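Local coordinates for endostatin (Mus musculus, PDB 1KOE), which inhibits angiogenesis as the C-terminal fragment of the collagen XVIII alpha1 chain and binds heparin, at residues L4-L9 with V63-L68; G86-G91 with G149-Q154; Q110-H115 with N161-L166. All coordinates share one frame; numbering follows the deposited sequence.

Interaction 1. Residues L4-L9 with V63-L68; sequences LHLVAL and VPIVNL
The imidazole of His5 lies against the side chain of Val66, whose CG2 methyl sits over one face of the ring, 3.9 Å from its centroid and 29° off the normal. Val66 places that methyl between its own backbone N and carbonyl carbon (CG1 at chi1 -55°), which turns it to the histidine. At the ring edge, His5 CD2 comes within 3.3 Å of Asn67 O. Both ring nitrogens are engaged beyond the two segments, NE2 with Asp70 and ND1 with Glu169, and these two carboxylates fix the rotation of the ring and would probably favour a protonated imidazole. Strands 4-8 and 65-66 run parallel as neighbours inside the mixed sheet of this C-type-lectin-like fold, where 4-8 is flanked by 65-66 and, antiparallel, by 166-169. Leu4 N donates to Pro64 O, Val66 N to Leu4 O in the straightest of the bonds (170° at the hydrogen), and Leu6 N to Val66 O at 2.8 Å. Beyond this the strands diverge, and a water takes over: it donates to Leu6 O at 2.7 Å and accepts from Leu68 N. On the sheet face away from His5, Leu4 and Ile65 lie together, Ile65 CD1 meeting both CB and CD1 of Leu4, with Leu4 CB at 3.9 Å. Ile65 CG2, from its other branch, touches Leu6 CB. Val63 approaches Leu4 at about a right angle, CG1 to CG at 3.7 Å. Farther along, Val7 CG2 meets Leu68 CD1 at 4.2 Å.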
# COMPACT_ATOMS: atom_id res chain seq x y z
N LEU A 4 -8.40 -8.59 -7.29
CA LEU A 4 -8.27 -7.87 -6.02
C LEU A 4 -7.84 -6.46 -6.39
O LEU A 4 -6.84 -6.28 -7.12
CB LEU A 4 -7.20 -8.50 -5.13
CG LEU A 4 -7.45 -9.92 -4.62
CD1 LEU A 4 -6.25 -10.36 -3.77
CD2 LEU A 4 -8.74 -9.98 -3.83
N HIS A 5 -8.56 -5.47 -5.90
CA HIS A 5 -8.23 -4.08 -6.20
C HIS A 5 -7.18 -3.46 -5.24
O HIS A 5 -7.25 -3.65 -4.01
CB HIS A 5 -9.48 -3.20 -6.20
CG HIS A 5 -10.47 -3.57 -7.27
ND1 HIS A 5 -11.41 -4.56 -7.11
CD2 HIS A 5 -10.64 -3.09 -8.52
CE1 HIS A 5 -12.12 -4.68 -8.22
NE2 HIS A 5 -11.68 -3.80 -9.09
N LEU A 6 -6.22 -2.73 -5.81
CA LEU A 6 -5.18 -2.03 -5.04
C LEU A 6 -5.48 -0.56 -5.34
O LEU A 6 -5.39 -0.12 -6.49
CB LEU A 6 -3.79 -2.43 -5.51
CG LEU A 6 -2.59 -1.85 -4.74
CD1 LEU A 6 -2.54 -2.38 -3.33
CD2 LEU A 6 -1.30 -2.24 -5.48
N VAL A 7 -5.83 0.21 -4.31
CA VAL A 7 -6.27 1.59 -4.48
C VAL A 7 -5.63 2.50 -3.44
O VAL A 7 -5.49 2.13 -2.28
CB VAL A 7 -7.83 1.66 -4.31
CG1 VAL A 7 -8.35 3.04 -4.64
CG2 VAL A 7 -8.51 0.62 -5.20
N ALA A 8 -5.24 3.70 -3.86
CA ALA A 8 -4.62 4.63 -2.93
C ALA A 8 -5.61 5.51 -2.15
O ALA A 8 -6.70 5.87 -2.65
CB ALA A 8 -3.65 5.53 -3.70
N LEU A 9 -5.23 5.87 -0.92
CA LEU A 9 -6.03 6.79 -0.13
C LEU A 9 -6.03 8.15 -0.87
O LEU A 9 -5.08 8.48 -1.58
CB LEU A 9 -5.48 6.95 1.29
CG LEU A 9 -5.70 5.75 2.22
CD1 LEU A 9 -5.12 6.09 3.58
CD2 LEU A 9 -7.20 5.46 2.39
N VAL A 63 -4.94 -14.86 -8.03
CA VAL A 63 -5.94 -13.83 -8.27
C VAL A 63 -5.19 -12.55 -8.70
O VAL A 63 -4.38 -12.01 -7.96
CB VAL A 63 -6.82 -13.57 -7.02
CG1 VAL A 63 -7.78 -12.45 -7.28
CG2 VAL A 63 -7.61 -14.83 -6.66
N PRO A 64 -5.40 -12.10 -9.95
CA PRO A 64 -4.70 -10.89 -10.36
C PRO A 64 -4.98 -9.66 -9.52
O PRO A 64 -6.08 -9.49 -9.00
CB PRO A 64 -5.15 -10.71 -11.82
CG PRO A 64 -6.43 -11.43 -11.91
CD PRO A 64 -6.21 -12.65 -11.05
N ILE A 65 -3.97 -8.81 -9.38
CA ILE A 65 -4.09 -7.55 -8.65
C ILE A 65 -4.32 -6.49 -9.71
O ILE A 65 -3.54 -6.39 -10.67
CB ILE A 65 -2.80 -7.20 -7.87
CG1 ILE A 65 -2.39 -8.38 -6.94
CG2 ILE A 65 -2.98 -5.89 -7.09
CD1 ILE A 65 -3.38 -8.73 -5.83
N VAL A 66 -5.37 -5.69 -9.55
CA VAL A 66 -5.72 -4.66 -10.52
C VAL A 66 -5.91 -3.32 -9.83
O VAL A 66 -6.07 -3.26 -8.60
CB VAL A 66 -7.07 -5.01 -11.29
CG1 VAL A 66 -6.98 -6.38 -11.93
CG2 VAL A 66 -8.29 -4.94 -10.35
N ASN A 67 -5.85 -2.25 -10.60
CA ASN A 67 -6.09 -0.93 -10.04
C ASN A 67 -7.61 -0.65 -10.02
O ASN A 67 -8.42 -1.52 -10.37
CB ASN A 67 -5.27 0.16 -10.75
CG ASN A 67 -5.66 0.35 -12.20
OD1 ASN A 67 -6.77 0.00 -12.62
ND2 ASN A 67 -4.77 0.97 -12.96
N LEU A 68 -7.99 0.56 -9.60
CA LEU A 68 -9.39 0.96 -9.50
C LEU A 68 -10.16 0.75 -10.81
O LEU A 68 -11.36 0.44 -10.78
CB LEU A 68 -9.46 2.43 -9.10
CG LEU A 68 -10.86 3.02 -8.88
CD1 LEU A 68 -11.45 2.46 -7.61
CD2 LEU A 68 -10.78 4.55 -8.82
O HOH W 1 -6.00 2.04 -8.07

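Interaction 2. Residues G86-G91 with G149-Q154; sequences GQLQPG and GRLLEQ
This is a loop-to-loop contact, joining the long connection between helix 77-80 and strand 112-114 to the loop between strands 140-145 and 155-158. Two backbone hydrogen bonds carry it: Leu88 N donates to Gly149 O at 2.8 Å and Leu151 N to Gly86 O at 3.0 Å. Arg150 CA adds a C-H contact to the same Gly86 oxygen at 3.4 Å. Gly86 and Gly149 both have positive phi, and CB and CG of Leu151 pass 3.9 Å from Gly86 O. On the buried side, Leu88 CD2 and Leu151 CD1 meet at 4.2 Å, the two side chains crossing at about a right angle. On the outer side the aliphatic part of Arg150 runs beside the end of Gln87. Its guanidinium, bent round at chi3 (-65°), forms a salt bridge from NH2 to Glu153 OE2 at 2.7 Å, and Glu153 CG lies over one of its faces, toward the rim. The pattern is that of an isolated beta bridge, Gln87 with Arg150, between irregular loops of a C-type-lectin-like fold.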
# COMPACT_ATOMS: atom_id res chain seq x y z
N GLY A 86 8.23 -6.18 -5.51
CA GLY A 86 6.93 -5.70 -5.97
C GLY A 86 6.98 -4.92 -7.26
O GLY A 86 6.40 -3.84 -7.39
N GLN A 87 7.72 -5.47 -8.22
CA GLN A 87 7.90 -4.85 -9.53
C GLN A 87 6.60 -4.81 -10.32
O GLN A 87 5.90 -5.82 -10.45
CB GLN A 87 8.98 -5.64 -10.29
CG GLN A 87 9.35 -5.09 -11.67
CD GLN A 87 10.08 -3.76 -11.61
OE1 GLN A 87 9.50 -2.70 -11.88
NE2 GLN A 87 11.37 -3.81 -11.28
N LEU A 88 6.22 -3.63 -10.78
CA LEU A 88 5.02 -3.51 -11.58
C LEU A 88 5.46 -3.36 -13.02
O LEU A 88 6.62 -3.08 -13.29
CB LEU A 88 4.18 -2.30 -11.17
CG LEU A 88 3.66 -2.22 -9.72
CD1 LEU A 88 2.86 -0.96 -9.56
CD2 LEU A 88 2.82 -3.42 -9.35
N GLN A 89 4.57 -3.67 -13.94
CA GLN A 89 4.91 -3.54 -15.35
C GLN A 89 4.97 -2.06 -15.69
O GLN A 89 4.23 -1.25 -15.10
CB GLN A 89 3.84 -4.22 -16.20
CG GLN A 89 4.40 -4.91 -17.43
CD GLN A 89 3.35 -5.23 -18.44
OE1 GLN A 89 2.99 -6.39 -18.61
NE2 GLN A 89 2.85 -4.21 -19.13
N PRO A 90 5.83 -1.67 -16.64
CA PRO A 90 5.97 -0.27 -17.05
C PRO A 90 4.62 0.32 -17.41
O PRO A 90 3.75 -0.37 -17.94
CB PRO A 90 6.88 -0.36 -18.28
CG PRO A 90 7.73 -1.53 -17.98
CD PRO A 90 6.73 -2.53 -17.42
N GLY A 91 4.44 1.60 -17.10
CA GLY A 91 3.20 2.26 -17.43
C GLY A 91 2.05 1.97 -16.49
O GLY A 91 0.98 2.56 -16.65
N GLY A 149 8.97 2.07 -10.40
CA GLY A 149 8.08 0.99 -10.80
C GLY A 149 7.90 -0.13 -9.78
O GLY A 149 7.28 -1.14 -10.10
N ARG A 150 8.36 0.06 -8.54
CA ARG A 150 8.25 -0.99 -7.51
C ARG A 150 7.46 -0.53 -6.29
O ARG A 150 7.47 0.65 -5.94
CB ARG A 150 9.65 -1.41 -7.04
CG ARG A 150 10.50 -2.00 -8.13
CD ARG A 150 11.96 -2.08 -7.69
NE ARG A 150 12.56 -0.76 -7.49
CZ ARG A 150 13.77 -0.55 -6.98
NH1 ARG A 150 14.54 -1.57 -6.63
NH2 ARG A 150 14.21 0.69 -6.83
N LEU A 151 6.81 -1.48 -5.62
CA LEU A 151 6.03 -1.21 -4.41
C LEU A 151 6.78 -1.53 -3.13
O LEU A 151 6.44 -1.02 -2.08
CB LEU A 151 4.76 -2.06 -4.39
CG LEU A 151 3.68 -1.80 -5.42
CD1 LEU A 151 2.55 -2.81 -5.22
CD2 LEU A 151 3.17 -0.39 -5.26
N LEU A 152 7.81 -2.37 -3.23
CA LEU A 152 8.54 -2.82 -2.04
C LEU A 152 10.05 -2.54 -2.00
O LEU A 152 10.81 -3.30 -1.43
CB LEU A 152 8.26 -4.32 -1.78
CG LEU A 152 6.80 -4.75 -1.52
CD1 LEU A 152 6.69 -6.26 -1.57
CD2 LEU A 152 6.33 -4.21 -0.16
N GLU A 153 10.46 -1.45 -2.62
CA GLU A 153 11.85 -1.02 -2.59
C GLU A 153 12.17 -0.84 -1.10
O GLU A 153 11.28 -0.56 -0.28
CB GLU A 153 11.95 0.31 -3.34
CG GLU A 153 13.33 0.90 -3.48
CD GLU A 153 13.33 2.12 -4.38
OE1 GLU A 153 12.26 2.69 -4.65
OE2 GLU A 153 14.42 2.54 -4.83
N GLN A 154 13.43 -1.02 -0.73
CA GLN A 154 13.82 -0.93 0.67
C GLN A 154 14.47 0.37 1.11
O GLN A 154 15.69 0.41 1.35
CB GLN A 154 14.70 -2.12 1.00
CG GLN A 154 13.96 -3.42 0.77
CD GLN A 154 12.85 -3.60 1.77
OE1 GLN A 154 13.11 -3.62 2.96
NE2 GLN A 154 11.62 -3.68 1.29

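Interaction 3. Residues Q110-H115 with N161-L166; sequences QKSVWH and NSYIVL
Ser112-Trp114 and Ile164 are joined by a single backbone bridge, Val113 with Ile164, in which Ile164 N donates to Ser112 O at 2.9 Å and Trp114 N to Ile164 O, while the touching parts cross at a wide angle. In this C-type-lectin-like fold the bridge ties the edge strand 112-114 of the three-stranded antiparallel sheet to the loop leading into strand 166-169 of the larger mixed sheet. Tyr163 is enclosed on both faces: Ser112 CB stands 3.5 Å from its centroid, only 5° off the normal, and Asn161 CB lies over the opposite face, toward the rim. Gln110 CB comes to the ring edge. The CB of Tyr163 in turn lies over the five-membered ring of Trp114, 3.7 Å from its centroid, and Tyr163 CD2 lies over the middle of the indole, the two aromatic planes being inclined at 48°. The indole is swung back beside its own backbone N, which brings it to Tyr163; Val165 CG2 sits at the indole edge, and Trp114 CZ2 comes 3.3 Å from Asn161 O. The indole NE1 donates to Leu13 O outside the segments. On the other side of the strand, Val113 CG2 packs on Ile164 CB and its CG1 on Leu166 CG at 3.9 Å. One water bridges Trp114 O and Leu166 N. At the more solvated end, another links Gln110 OE1 to Tyr163 OH, and Gln110 NE2 donates to Asn161 OD1 at 2.9 Å, the oxygen lying a little out of the glutamine amide plane and the N-H to oxygen angle bent to 145°.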
# COMPACT_ATOMS: atom_id res chain seq x y z
N GLN A 110 5.16 13.82 -3.21
CA GLN A 110 6.22 12.82 -3.20
C GLN A 110 5.66 11.48 -3.63
O GLN A 110 4.71 10.96 -3.04
CB GLN A 110 6.88 12.77 -1.83
CG GLN A 110 7.46 14.12 -1.45
CD GLN A 110 8.61 14.01 -0.51
OE1 GLN A 110 9.79 13.87 -0.95
NE2 GLN A 110 8.33 14.10 0.79
N LYS A 111 6.25 10.93 -4.68
CA LYS A 111 5.78 9.69 -5.26
C LYS A 111 6.31 8.40 -4.63
O LYS A 111 6.66 7.45 -5.34
CB LYS A 111 6.01 9.70 -6.77
CG LYS A 111 5.57 11.00 -7.44
CD LYS A 111 4.09 11.30 -7.23
CE LYS A 111 3.75 12.58 -7.99
NZ LYS A 111 2.34 13.00 -7.81
N SER A 112 6.36 8.39 -3.30
CA SER A 112 6.80 7.22 -2.55
C SER A 112 5.58 6.66 -1.81
O SER A 112 4.62 7.38 -1.55
CB SER A 112 7.93 7.57 -1.58
OG SER A 112 9.14 7.82 -2.30
N VAL A 113 5.64 5.38 -1.49
CA VAL A 113 4.56 4.67 -0.81
C VAL A 113 5.08 4.04 0.48
O VAL A 113 6.15 3.42 0.48
CB VAL A 113 4.03 3.52 -1.71
CG1 VAL A 113 2.93 2.75 -0.99
CG2 VAL A 113 3.51 4.08 -3.03
N TRP A 114 4.34 4.23 1.57
CA TRP A 114 4.70 3.63 2.86
C TRP A 114 4.38 2.14 2.83
O TRP A 114 3.37 1.74 2.26
CB TRP A 114 3.86 4.22 4.01
CG TRP A 114 4.19 5.61 4.45
CD1 TRP A 114 3.34 6.69 4.50
CD2 TRP A 114 5.46 6.07 4.96
NE1 TRP A 114 4.00 7.79 5.02
CE2 TRP A 114 5.30 7.43 5.31
CE3 TRP A 114 6.71 5.47 5.15
CZ2 TRP A 114 6.35 8.21 5.85
CZ3 TRP A 114 7.78 6.25 5.68
CH2 TRP A 114 7.57 7.60 6.02
N HIS A 115 5.24 1.32 3.42
CA HIS A 115 4.91 -0.10 3.52
C HIS A 115 5.41 -0.79 4.81
O HIS A 115 4.81 -1.77 5.25
CB HIS A 115 5.28 -0.91 2.26
CG HIS A 115 6.73 -0.87 1.90
ND1 HIS A 115 7.70 -1.55 2.62
CD2 HIS A 115 7.38 -0.25 0.88
CE1 HIS A 115 8.88 -1.35 2.06
NE2 HIS A 115 8.72 -0.57 1.00
N ASN A 161 7.75 12.53 6.48
CA ASN A 161 7.34 12.65 5.08
C ASN A 161 5.85 12.27 4.91
O ASN A 161 5.35 11.37 5.59
CB ASN A 161 8.17 11.70 4.21
CG ASN A 161 9.56 12.23 3.92
OD1 ASN A 161 9.73 13.17 3.16
ND2 ASN A 161 10.56 11.61 4.51
N SER A 162 5.19 12.93 3.96
CA SER A 162 3.78 12.65 3.63
C SER A 162 3.83 11.89 2.31
O SER A 162 4.10 12.47 1.26
CB SER A 162 2.97 13.95 3.47
OG SER A 162 2.66 14.51 4.74
N TYR A 163 3.59 10.58 2.40
CA TYR A 163 3.65 9.66 1.27
C TYR A 163 2.28 9.03 0.96
O TYR A 163 1.31 9.17 1.71
CB TYR A 163 4.64 8.52 1.60
CG TYR A 163 6.12 8.87 1.56
CD1 TYR A 163 6.58 10.03 0.91
CD2 TYR A 163 7.06 8.02 2.12
CE1 TYR A 163 7.95 10.32 0.81
CE2 TYR A 163 8.42 8.30 2.04
CZ TYR A 163 8.85 9.45 1.38
OH TYR A 163 10.20 9.70 1.31
N ILE A 164 2.24 8.34 -0.17
CA ILE A 164 1.07 7.63 -0.64
C ILE A 164 0.85 6.42 0.26
O ILE A 164 1.81 5.77 0.71
CB ILE A 164 1.31 7.10 -2.08
CG1 ILE A 164 1.58 8.26 -3.03
CG2 ILE A 164 0.12 6.24 -2.55
CD1 ILE A 164 2.25 7.85 -4.33
N VAL A 165 -0.41 6.13 0.56
CA VAL A 165 -0.76 4.96 1.33
C VAL A 165 -1.76 4.20 0.48
O VAL A 165 -2.73 4.80 -0.03
CB VAL A 165 -1.38 5.33 2.70
CG1 VAL A 165 -1.84 4.06 3.41
CG2 VAL A 165 -0.35 6.08 3.56
N LEU A 166 -1.52 2.90 0.31
CA LEU A 166 -2.41 2.04 -0.47
C LEU A 166 -3.32 1.17 0.41
O LEU A 166 -3.01 0.88 1.58
CB LEU A 166 -1.58 1.13 -1.39
CG LEU A 166 -0.59 1.83 -2.33
CD1 LEU A 166 0.19 0.79 -3.12
CD2 LEU A 166 -1.33 2.78 -3.25
O HOH W 2 2.93 12.49 -1.54
O HOH W 3 12.06 12.26 1.16
O HOH W 4 10.74 11.14 -1.20
O HOH W 5 6.86 14.98 2.84
O HOH W 6 0.70 1.70 1.73

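Interaction 1 is the most buried, a pairing of strands within the mixed sheet. The other two are partly buried: interaction 2 joins two loops, and interaction 3 joins edge strand 112-114 to the chain entering strand 166-169, the antiparallel neighbour of strand 4-8 of interaction 1. Ala8 packs on Ile164 and Leu166, and Leu9 N probably bonds Val165 O. Leu6 CD2 touches Leu151 CD1, joining interaction 1 to interaction 2, whose Glu153 O is probably bonded by His115 NE2 of segment 110-115. Interaction 1 combines parallel-strand hydrogen bonds with aliphatic packing, aromatic packing marks interaction 3, and interaction 2 has two backbone bonds at glycines of positive phi, with a salt bridge on the outer side.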